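SusD family protein (Bacteroides uniformis, PDB 7KV1) probably binds beta-glucan as a surface glycan-binding protein of the SusD family in a human gut bacterium. Local coordinates at residues A[82-87]-A[97-102]; A[340-345]-A[493-498]; A[406-411]-A[434-439]. One frame throughout, in Å; residues are numbered along the deposited sequence.

Interaction 1. Residues A[82-87]-A[97-102]; sequences FWVGGA and MLFNYE
Phe99 reaches from the last turn of helix 93-99 into the loop at Trp83 and Val84, and its side chain meets each of them differently. A chi1 of 161° points CG away from the backbone N and carries the phenyl group out from the helix, so that its far corner arrives at the indole. There Phe99 CZ sits at the edge of the Trp83 ring, in its plane, 3.7 Å from CE3, while the phenyl ring itself is turned obliquely to this approach. The near end of the same side chain belongs to Val84: its CG2 lies 3.5 Å from Phe99 CB, the two side chains running antiparallel alongside one another. Phe82 O comes to 4.1 Å from Phe99 CE2. The helix ends just here in a Schellman motif, with Tyr101 at positive phi, Tyr101 N bonded to Leu98 O and Glu102 N to Met97 O. The meeting of loop and helix end is buried and, between side chains, wholly apolar; it therefore depends on fit and exclusion of water, while two arginines engage the rings by cation-pi contacts from outside the pair, Arg499 at Phe99 and Arg340 at Trp83.

Interaction 2. Residues A[340-345]-A[493-498]; sequences RLETYQ and PDEYGY
Tyr496 and Glu342 approach from opposite directions, and the phenol OH gives a weak hydrogen bond to the carboxylate, 3.5 Å from OH to Glu342 OE2. The glutamate gets there by bending at chi2 (71°), which brings OE2 to the edge of the tyrosine ring, near its plane. In Asp494 a chi1 of 52° sets CG between the backbone N and the carbonyl carbon, folding the carboxylate back over the turn that follows. OD1 then takes two backbone donors: Tyr496 N at 3.0 Å on its anti lone pair, which makes an Asx turn, and Tyr498 N at 3.1 Å on its syn lone pair. This sits on a type I beta turn from Asp494 to Gly497, facing helix 341-345. OD2 accepts from Arg499 N. Arg340, bent at chi3, reaches the aspartate through one water, 2.9 Å from its NH2 and 2.9 Å from Asp494 OD2; the guanidinium and carboxylate planes stand 88° apart. With an alanine here, the N-H groups of Tyr496, Tyr498 and Arg499 would probably lose their acceptors, Arg340 its water link, and the turn would be freer to change shape. Glu495 OE2 lies 4.3 Å from Glu342 OE2, two like charges near the surface.

Interaction 3. Residues A[406-411]-A[434-439]; sequences YRYAET and LNEVRT. With NCO (cobalt hexammine(III)), chain C.
Tyr408 and Glu436 face each other where helix 408-420 begins beside helix 429-440, with Ala409 and Val437 meeting deeper in. The tyrosine is worth following outward. At CB the chain turns so that CG stands anti to the backbone N (chi1 178°), which carries the ring toward Glu436 and against Ile261 of helix 250-262. Along the ring, CE2 is the carbon that comes near the carboxylate, 4.2 Å from Glu436 OE2. That oxygen lies at the ring edge, near its plane, although the carboxylate itself is turned 50° from the ring. Next, CZ is 3.8 Å from ammine N5 of the cobalt hexammine ion, which approaches the ring obliquely. At the tip, OH accepts a hydrogen bond from N5 at 3.1 Å, with N2 of the same ion a little farther off. OH and Glu436 OE2 remain 4.1 Å apart, so they are neighbours and not a bonded pair. The backbone carbonyls of Ile261, Ser263 and Phe266 take further hydrogen bonds from the ion.

One residue on, Ala409 O lies 4.0 Å from Val437 CG2, with Glu461 of helix 451-461 touching both side chains. The start of helix 408-420 thus packs beside helix 429-440 in the TPR-like scaffold of the SusD family.

Glu436, extended beyond CG, places OE2 4.3 Å from ammine N6 of the ion. The inner half of the contact is plain van der Waals packing, whereas the outer half presents a phenol oxygen and a carboxylate to a trivalent cation. Direct bonding goes through the phenol and the three backbone carbonyls, and the glutamate charge probably adds a longer-range attraction.

Overall arrangement
Interactions 1 and 2 form one neighbourhood, their centres 13 Å apart, and Trp83 makes most of the contacts between them. The six-membered ring of its indole, which touches Phe99 in interaction 1, also packs on interaction 2: Trp83 CZ3 is 3.3 Å from Asp494 OD2 and CH2 3.4 Å from Arg340 CZ, with CZ2 against Tyr496. Phe82 O adds a touch, 3.6 Å from Arg340 CD. The N-terminal and C-terminal parts of the chain thus meet at this tryptophan. Interaction 3 stands apart, its centre 30 Å from that of interaction 1 and 27 Å from that of interaction 2. In sequence it is nested within the loop closed by interaction 2. Of the three, it alone includes a residue of the cobalt hexammine pocket.

Interaction 1. Residues A[82-87]-A[97-102]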
loop_
_atom_site.group_PDB
_atom_site.type_symbol
_atom_site.label_atom_id
_atom_site.label_comp_id
_atom_site.label_asym_id
_atom_site.label_seq_id
_atom_site.Cartn_x
_atom_site.Cartn_y
_atom_site.Cartn_z
ATOM N N PHE A 82 -10.274 1.433 -10.643
ATOM C CA PHE A 82 -11.226 2.483 -10.183
ATOM C C PHE A 82 -11.240 3.643 -11.167
ATOM O O PHE A 82 -10.284 3.847 -11.906
ATOM C CB PHE A 82 -10.814 3.033 -8.815
ATOM C CG PHE A 82 -10.937 2.010 -7.718
ATOM C CD1 PHE A 82 -12.158 1.817 -7.076
ATOM C CD2 PHE A 82 -9.873 1.162 -7.420
ATOM C CE1 PHE A 82 -12.297 0.833 -6.114
ATOM C CE2 PHE A 82 -10.009 0.210 -6.423
ATOM C CZ PHE A 82 -11.221 0.029 -5.789
ATOM N N TRP A 83 -12.269 4.471 -11.058
ATOM C CA TRP A 83 -12.241 5.858 -11.561
ATOM C C TRP A 83 -11.902 6.741 -10.355
ATOM O O TRP A 83 -12.037 6.279 -9.202
ATOM C CB TRP A 83 -13.578 6.231 -12.200
ATOM C CG TRP A 83 -14.082 5.311 -13.260
ATOM C CD1 TRP A 83 -15.262 4.640 -13.237
ATOM C CD2 TRP A 83 -13.451 4.995 -14.523
ATOM N NE1 TRP A 83 -15.422 3.944 -14.397
ATOM C CE2 TRP A 83 -14.325 4.110 -15.201
ATOM C CE3 TRP A 83 -12.230 5.331 -15.125
ATOM C CZ2 TRP A 83 -14.029 3.562 -16.448
ATOM C CZ3 TRP A 83 -11.939 4.807 -16.370
ATOM C CH2 TRP A 83 -12.831 3.941 -17.023
ATOM N N VAL A 84 -11.447 7.952 -10.601
ATOM C CA VAL A 84 -11.118 8.899 -9.510
ATOM C C VAL A 84 -12.427 9.382 -8.864
ATOM O O VAL A 84 -12.482 9.395 -7.624
ATOM C CB VAL A 84 -10.247 10.051 -10.021
ATOM C CG1 VAL A 84 -10.085 11.135 -8.964
ATOM C CG2 VAL A 84 -8.889 9.503 -10.423
ATOM N N GLY A 85 -13.410 9.782 -9.665
ATOM C CA GLY A 85 -14.704 10.267 -9.150
ATOM C C GLY A 85 -14.611 11.670 -8.563
ATOM O O GLY A 85 -13.884 12.528 -9.132
ATOM N N GLY A 86 -15.289 11.902 -7.445
ATOM C CA GLY A 86 -15.493 13.254 -6.885
ATOM C C GLY A 86 -16.610 13.986 -7.595
ATOM O O GLY A 86 -17.306 13.359 -8.439
ATOM N N ALA A 87 -16.802 15.267 -7.273
ATOM C CA ALA A 87 -17.935 16.076 -7.783
ATOM C C ALA A 87 -17.785 16.233 -9.296
ATOM O O ALA A 87 -18.771 16.046 -9.988
ATOM C CB ALA A 87 -17.998 17.419 -7.086
ATOM N N MET A 97 -5.478 14.252 -12.685
ATOM C CA MET A 97 -4.332 14.454 -13.612
ATOM C C MET A 97 -3.324 13.276 -13.506
ATOM O O MET A 97 -2.799 12.884 -14.534
ATOM C CB MET A 97 -3.686 15.814 -13.350
ATOM C CG MET A 97 -4.602 16.949 -13.832
ATOM S SD MET A 97 -3.994 18.587 -13.459
ATOM C CE MET A 97 -2.733 18.729 -14.719
ATOM N N LEU A 98 -3.075 12.744 -12.319
ATOM C CA LEU A 98 -2.220 11.552 -12.093
ATOM C C LEU A 98 -2.843 10.375 -12.829
ATOM O O LEU A 98 -2.120 9.632 -13.502
ATOM C CB LEU A 98 -2.116 11.296 -10.583
ATOM C CG LEU A 98 -1.186 12.279 -9.863
ATOM C CD1 LEU A 98 -1.511 12.378 -8.390
ATOM C CD2 LEU A 98 0.273 11.888 -10.079
ATOM N N PHE A 99 -4.153 10.219 -12.704
ATOM C CA PHE A 99 -4.926 9.120 -13.315
ATOM C C PHE A 99 -4.703 9.115 -14.824
ATOM O O PHE A 99 -4.613 8.023 -15.424
ATOM C CB PHE A 99 -6.403 9.240 -12.943
ATOM C CG PHE A 99 -7.331 8.480 -13.854
ATOM C CD1 PHE A 99 -7.780 9.071 -15.020
ATOM C CD2 PHE A 99 -7.732 7.193 -13.568
ATOM C CE1 PHE A 99 -8.634 8.400 -15.865
ATOM C CE2 PHE A 99 -8.565 6.503 -14.439
ATOM C CZ PHE A 99 -9.022 7.117 -15.570
ATOM N N ASN A 100 -4.595 10.293 -15.418
ATOM C CA ASN A 100 -4.443 10.442 -16.884
ATOM C C ASN A 100 -2.988 10.689 -17.306
ATOM O O ASN A 100 -2.799 11.087 -18.480
ATOM C CB ASN A 100 -5.357 11.545 -17.378
ATOM C CG ASN A 100 -5.679 11.360 -18.841
ATOM O OD1 ASN A 100 -5.659 10.232 -19.349
ATOM N ND2 ASN A 100 -5.863 12.476 -19.514
ATOM N N TYR A 101 -2.008 10.524 -16.403
ATOM C CA TYR A 101 -0.550 10.648 -16.731
ATOM C C TYR A 101 -0.240 12.044 -17.240
ATOM O O TYR A 101 0.634 12.197 -18.123
ATOM C CB TYR A 101 -0.119 9.567 -17.729
ATOM C CG TYR A 101 -0.659 8.222 -17.315
ATOM C CD1 TYR A 101 -0.510 7.760 -16.011
ATOM C CD2 TYR A 101 -1.432 7.477 -18.173
ATOM C CE1 TYR A 101 -1.054 6.559 -15.599
ATOM C CE2 TYR A 101 -1.979 6.273 -17.771
ATOM C CZ TYR A 101 -1.789 5.805 -16.484
ATOM O OH TYR A 101 -2.424 4.644 -16.118
ATOM N N GLU A 102 -0.885 13.037 -16.620
ATOM C CA GLU A 102 -0.780 14.471 -16.985
ATOM C C GLU A 102 -0.544 15.295 -15.728
ATOM O O GLU A 102 -0.829 16.499 -15.776
ATOM C CB GLU A 102 -2.060 14.994 -17.627
ATOM C CG GLU A 102 -2.308 14.462 -18.985
ATOM C CD GLU A 102 -3.503 15.142 -19.634
ATOM O OE1 GLU A 102 -4.341 15.686 -18.867
ATOM O OE2 GLU A 102 -3.591 15.094 -20.912
#

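Interaction 2. Residues A[340-345]-A[493-498]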
loop_
_atom_site.group_PDB
_atom_site.type_symbol
_atom_site.label_atom_id
_atom_site.label_comp_id
_atom_site.label_asym_id
_atom_site.label_seq_id
_atom_site.Cartn_x
_atom_site.Cartn_y
_atom_site.Cartn_z
ATOM N N ARG A 340 -14.770 0.410 -11.218
ATOM C CA ARG A 340 -15.085 0.177 -12.656
ATOM C C ARG A 340 -15.928 -1.085 -12.786
ATOM O O ARG A 340 -15.699 -2.049 -12.018
ATOM C CB ARG A 340 -13.842 0.079 -13.539
ATOM C CG ARG A 340 -13.053 1.371 -13.519
ATOM C CD ARG A 340 -11.604 1.282 -13.977
ATOM N NE ARG A 340 -11.469 1.087 -15.395
ATOM C CZ ARG A 340 -10.480 1.603 -16.140
ATOM N NH1 ARG A 340 -9.578 2.431 -15.623
ATOM N NH2 ARG A 340 -10.469 1.355 -17.428
ATOM N N LEU A 341 -16.848 -1.075 -13.748
ATOM C CA LEU A 341 -17.691 -2.256 -14.064
ATOM C C LEU A 341 -16.791 -3.430 -14.458
ATOM O O LEU A 341 -17.082 -4.581 -14.103
ATOM C CB LEU A 341 -18.667 -1.901 -15.199
ATOM C CG LEU A 341 -19.621 -3.024 -15.637
ATOM C CD1 LEU A 341 -20.404 -3.599 -14.455
ATOM C CD2 LEU A 341 -20.583 -2.520 -16.716
ATOM N N GLU A 342 -15.740 -3.154 -15.202
ATOM C CA GLU A 342 -14.748 -4.157 -15.648
ATOM C C GLU A 342 -14.149 -4.840 -14.409
ATOM O O GLU A 342 -13.912 -6.045 -14.428
ATOM C CB GLU A 342 -13.743 -3.432 -16.558
ATOM C CG GLU A 342 -14.378 -2.679 -17.755
ATOM C CD GLU A 342 -15.221 -1.389 -17.605
ATOM O OE1 GLU A 342 -14.912 -0.506 -16.778
ATOM O OE2 GLU A 342 -16.197 -1.229 -18.388
ATOM N N THR A 343 -13.950 -4.128 -13.312
ATOM C CA THR A 343 -13.412 -4.731 -12.063
ATOM C C THR A 343 -14.432 -5.701 -11.443
ATOM O O THR A 343 -14.027 -6.768 -10.891
ATOM C CB THR A 343 -12.983 -3.641 -11.081
ATOM O OG1 THR A 343 -12.210 -2.717 -11.840
ATOM C CG2 THR A 343 -12.202 -4.174 -9.905
ATOM N N TYR A 344 -15.708 -5.326 -11.430
ATOM C CA TYR A 344 -16.764 -6.249 -10.964
ATOM C C TYR A 344 -16.765 -7.463 -11.899
ATOM O O TYR A 344 -16.756 -8.622 -11.426
ATOM C CB TYR A 344 -18.106 -5.523 -10.876
ATOM C CG TYR A 344 -19.252 -6.437 -10.545
ATOM C CD1 TYR A 344 -19.545 -6.785 -9.237
ATOM C CD2 TYR A 344 -20.013 -6.994 -11.560
ATOM C CE1 TYR A 344 -20.584 -7.658 -8.937
ATOM C CE2 TYR A 344 -21.063 -7.856 -11.283
ATOM C CZ TYR A 344 -21.340 -8.191 -9.968
ATOM O OH TYR A 344 -22.335 -9.079 -9.709
ATOM N N GLN A 345 -16.766 -7.236 -13.206
ATOM C CA GLN A 345 -16.978 -8.334 -14.209
ATOM C C GLN A 345 -15.779 -9.294 -14.314
ATOM O O GLN A 345 -15.975 -10.413 -14.808
ATOM C CB GLN A 345 -17.294 -7.744 -15.586
ATOM C CG GLN A 345 -18.602 -6.984 -15.602
ATOM C CD GLN A 345 -18.867 -6.319 -16.931
ATOM O OE1 GLN A 345 -17.959 -5.936 -17.666
ATOM N NE2 GLN A 345 -20.138 -6.157 -17.229
ATOM N N PRO A 493 -6.233 4.140 -22.969
ATOM C CA PRO A 493 -7.523 4.835 -23.005
ATOM C C PRO A 493 -8.717 3.875 -22.886
ATOM O O PRO A 493 -8.634 2.765 -23.362
ATOM C CB PRO A 493 -7.481 5.588 -24.360
ATOM C CG PRO A 493 -5.995 5.799 -24.605
ATOM C CD PRO A 493 -5.355 4.519 -24.087
ATOM N N ASP A 494 -9.775 4.314 -22.191
ATOM C CA ASP A 494 -11.051 3.566 -22.038
ATOM C C ASP A 494 -12.113 4.122 -22.994
ATOM O O ASP A 494 -11.925 5.241 -23.528
ATOM C CB ASP A 494 -11.554 3.650 -20.597
ATOM C CG ASP A 494 -11.626 5.084 -20.121
ATOM O OD1 ASP A 494 -12.565 5.763 -20.574
ATOM O OD2 ASP A 494 -10.706 5.523 -19.366
ATOM N N GLU A 495 -13.203 3.362 -23.163
ATOM C CA GLU A 495 -14.329 3.667 -24.085
ATOM C C GLU A 495 -15.141 4.871 -23.607
ATOM O O GLU A 495 -15.988 5.317 -24.378
ATOM C CB GLU A 495 -15.290 2.485 -24.212
ATOM C CG GLU A 495 -15.960 2.085 -22.913
ATOM C CD GLU A 495 -16.921 0.927 -23.093
ATOM O OE1 GLU A 495 -17.869 1.076 -23.884
ATOM O OE2 GLU A 495 -16.706 -0.116 -22.468
ATOM N N TYR A 496 -14.915 5.381 -22.394
ATOM C CA TYR A 496 -15.731 6.472 -21.805
ATOM C C TYR A 496 -15.016 7.809 -21.983
ATOM O O TYR A 496 -15.608 8.803 -21.579
ATOM C CB TYR A 496 -16.060 6.194 -20.332
ATOM C CG TYR A 496 -16.756 4.889 -20.030
ATOM C CD1 TYR A 496 -18.099 4.675 -20.343
ATOM C CD2 TYR A 496 -16.063 3.852 -19.427
ATOM C CE1 TYR A 496 -18.726 3.461 -20.069
ATOM C CE2 TYR A 496 -16.667 2.633 -19.170
ATOM C CZ TYR A 496 -18.001 2.439 -19.477
ATOM O OH TYR A 496 -18.547 1.221 -19.179
ATOM N N GLY A 497 -13.775 7.863 -22.492
ATOM C CA GLY A 497 -13.053 9.149 -22.666
ATOM C C GLY A 497 -12.409 9.696 -21.393
ATOM O O GLY A 497 -12.013 10.881 -21.373
ATOM N N TYR A 498 -12.292 8.882 -20.348
ATOM C CA TYR A 498 -11.772 9.307 -19.023
ATOM C C TYR A 498 -10.242 9.320 -19.069
ATOM O O TYR A 498 -9.612 10.373 -19.066
ATOM C CB TYR A 498 -12.331 8.404 -17.918
ATOM C CG TYR A 498 -13.829 8.467 -17.683
ATOM C CD1 TYR A 498 -14.591 9.591 -17.974
ATOM C CD2 TYR A 498 -14.486 7.359 -17.200
ATOM C CE1 TYR A 498 -15.963 9.618 -17.729
ATOM C CE2 TYR A 498 -15.850 7.352 -16.966
ATOM C CZ TYR A 498 -16.593 8.490 -17.228
ATOM O OH TYR A 498 -17.933 8.442 -16.960
HETATM O O HOH W 1 -8.790 3.551 -18.299
#

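Interaction 3. Residues A[406-411]-A[434-439]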
loop_
_atom_site.group_PDB
_atom_site.type_symbol
_atom_site.label_atom_id
_atom_site.label_comp_id
_atom_site.label_asym_id
_atom_site.label_seq_id
_atom_site.Cartn_x
_atom_site.Cartn_y
_atom_site.Cartn_z
ATOM N N TYR A 406 -0.169 -5.349 4.848
ATOM C CA TYR A 406 0.443 -6.636 4.440
ATOM C C TYR A 406 -0.421 -7.769 4.975
ATOM O O TYR A 406 -0.611 -7.805 6.176
ATOM C CB TYR A 406 1.870 -6.774 4.972
ATOM C CG TYR A 406 2.848 -5.876 4.267
ATOM C CD1 TYR A 406 2.890 -5.849 2.880
ATOM C CD2 TYR A 406 3.682 -5.029 4.975
ATOM C CE1 TYR A 406 3.750 -4.986 2.214
ATOM C CE2 TYR A 406 4.563 -4.183 4.318
ATOM C CZ TYR A 406 4.588 -4.151 2.928
ATOM O OH TYR A 406 5.406 -3.288 2.256
ATOM N N ARG A 407 -0.895 -8.645 4.094
ATOM C CA ARG A 407 -1.640 -9.878 4.452
ATOM C C ARG A 407 -0.830 -11.114 4.027
ATOM O O ARG A 407 -0.120 -11.078 3.019
ATOM C CB ARG A 407 -2.995 -9.906 3.738
ATOM C CG ARG A 407 -3.871 -8.719 4.082
ATOM C CD ARG A 407 -5.276 -8.980 3.646
ATOM N NE ARG A 407 -5.597 -8.752 2.254
ATOM C CZ ARG A 407 -5.944 -9.688 1.365
ATOM N NH1 ARG A 407 -5.878 -10.971 1.666
ATOM N NH2 ARG A 407 -6.345 -9.321 0.153
ATOM N N TYR A 408 -1.029 -12.217 4.711
ATOM C CA TYR A 408 -0.365 -13.497 4.381
ATOM C C TYR A 408 -0.774 -13.984 2.971
ATOM O O TYR A 408 0.015 -14.766 2.414
ATOM C CB TYR A 408 -0.651 -14.506 5.494
ATOM C CG TYR A 408 -0.082 -15.887 5.308
ATOM C CD1 TYR A 408 1.278 -16.136 5.443
ATOM C CD2 TYR A 408 -0.906 -16.948 4.993
ATOM C CE1 TYR A 408 1.786 -17.415 5.289
ATOM C CE2 TYR A 408 -0.417 -18.240 4.864
ATOM C CZ TYR A 408 0.935 -18.466 4.983
ATOM O OH TYR A 408 1.422 -19.727 4.841
ATOM N N ALA A 409 -1.908 -13.561 2.393
ATOM C CA ALA A 409 -2.226 -13.858 0.970
ATOM C C ALA A 409 -1.084 -13.343 0.081
ATOM O O ALA A 409 -0.639 -14.062 -0.831
ATOM C CB ALA A 409 -3.569 -13.299 0.546
ATOM N N GLU A 410 -0.545 -12.165 0.405
ATOM C CA GLU A 410 0.563 -11.558 -0.355
ATOM C C GLU A 410 1.879 -12.319 -0.117
ATOM O O GLU A 410 2.680 -12.442 -1.060
ATOM C CB GLU A 410 0.641 -10.060 -0.043
ATOM C CG GLU A 410 1.545 -9.343 -0.992
ATOM C CD GLU A 410 1.691 -7.843 -0.843
ATOM O OE1 GLU A 410 1.131 -7.244 0.108
ATOM O OE2 GLU A 410 2.294 -7.270 -1.767
ATOM N N THR A 411 2.114 -12.837 1.089
ATOM C CA THR A 411 3.248 -13.763 1.364
ATOM C C THR A 411 3.192 -14.929 0.366
ATOM O O THR A 411 4.218 -15.205 -0.290
ATOM C CB THR A 411 3.238 -14.236 2.822
ATOM O OG1 THR A 411 3.042 -13.119 3.704
ATOM C CG2 THR A 411 4.504 -14.992 3.151
ATOM N N LEU A 434 -0.155 -20.665 -4.478
ATOM C CA LEU A 434 -1.208 -19.955 -5.251
ATOM C C LEU A 434 -2.557 -20.648 -5.023
ATOM O O LEU A 434 -3.561 -19.936 -4.815
ATOM C CB LEU A 434 -0.868 -19.899 -6.743
ATOM C CG LEU A 434 -1.849 -19.043 -7.550
ATOM C CD1 LEU A 434 -1.100 -18.118 -8.492
ATOM C CD2 LEU A 434 -2.823 -19.906 -8.320
ATOM N N ASN A 435 -2.592 -21.988 -4.976
ATOM C CA ASN A 435 -3.884 -22.721 -4.882
ATOM C C ASN A 435 -4.508 -22.536 -3.491
ATOM O O ASN A 435 -5.751 -22.592 -3.408
ATOM C CB ASN A 435 -3.755 -24.190 -5.286
ATOM C CG ASN A 435 -3.685 -24.361 -6.787
ATOM O OD1 ASN A 435 -4.008 -23.423 -7.513
ATOM N ND2 ASN A 435 -3.271 -25.542 -7.258
ATOM N N GLU A 436 -3.709 -22.320 -2.445
ATOM C CA GLU A 436 -4.218 -22.015 -1.069
ATOM C C GLU A 436 -5.041 -20.712 -1.112
ATOM O O GLU A 436 -6.100 -20.658 -0.478
ATOM C CB GLU A 436 -3.017 -21.903 -0.131
ATOM C CG GLU A 436 -3.248 -22.046 1.356
ATOM C CD GLU A 436 -1.963 -22.427 2.106
ATOM O OE1 GLU A 436 -1.177 -23.267 1.522
ATOM O OE2 GLU A 436 -1.691 -21.866 3.258
ATOM N N VAL A 437 -4.551 -19.706 -1.838
ATOM C CA VAL A 437 -5.269 -18.421 -2.087
ATOM C C VAL A 437 -6.516 -18.696 -2.936
ATOM O O VAL A 437 -7.582 -18.205 -2.556
ATOM C CB VAL A 437 -4.349 -17.361 -2.726
ATOM C CG1 VAL A 437 -5.078 -16.068 -3.037
ATOM C CG2 VAL A 437 -3.135 -17.056 -1.855
ATOM N N ARG A 438 -6.412 -19.412 -4.049
ATOM C CA ARG A 438 -7.586 -19.687 -4.932
ATOM C C ARG A 438 -8.645 -20.459 -4.146
ATOM O O ARG A 438 -9.813 -20.077 -4.203
ATOM C CB ARG A 438 -7.148 -20.483 -6.151
ATOM C CG ARG A 438 -6.330 -19.668 -7.134
ATOM C CD ARG A 438 -6.128 -20.349 -8.469
ATOM N NE ARG A 438 -7.351 -20.646 -9.194
ATOM C CZ ARG A 438 -7.987 -19.812 -10.017
ATOM N NH1 ARG A 438 -7.574 -18.558 -10.201
ATOM N NH2 ARG A 438 -9.069 -20.247 -10.637
ATOM N N THR A 439 -8.244 -21.485 -3.396
ATOM C CA THR A 439 -9.182 -22.336 -2.616
ATOM C C THR A 439 -9.916 -21.479 -1.578
ATOM O O THR A 439 -11.126 -21.669 -1.406
ATOM C CB THR A 439 -8.461 -23.506 -1.934
ATOM O OG1 THR A 439 -7.882 -24.241 -2.993
ATOM C CG2 THR A 439 -9.392 -24.431 -1.178
HETATM CO CO NCO C . 1.017 -22.610 7.954
HETATM N N1 NCO C . 0.701 -22.161 9.885
HETATM N N2 NCO C . 1.523 -23.061 6.077
HETATM N N3 NCO C . 0.043 -24.423 8.114
HETATM N N4 NCO C . 2.718 -23.461 8.471
HETATM N N5 NCO C . 1.984 -20.826 7.733
HETATM N N6 NCO C . -0.698 -21.787 7.416
#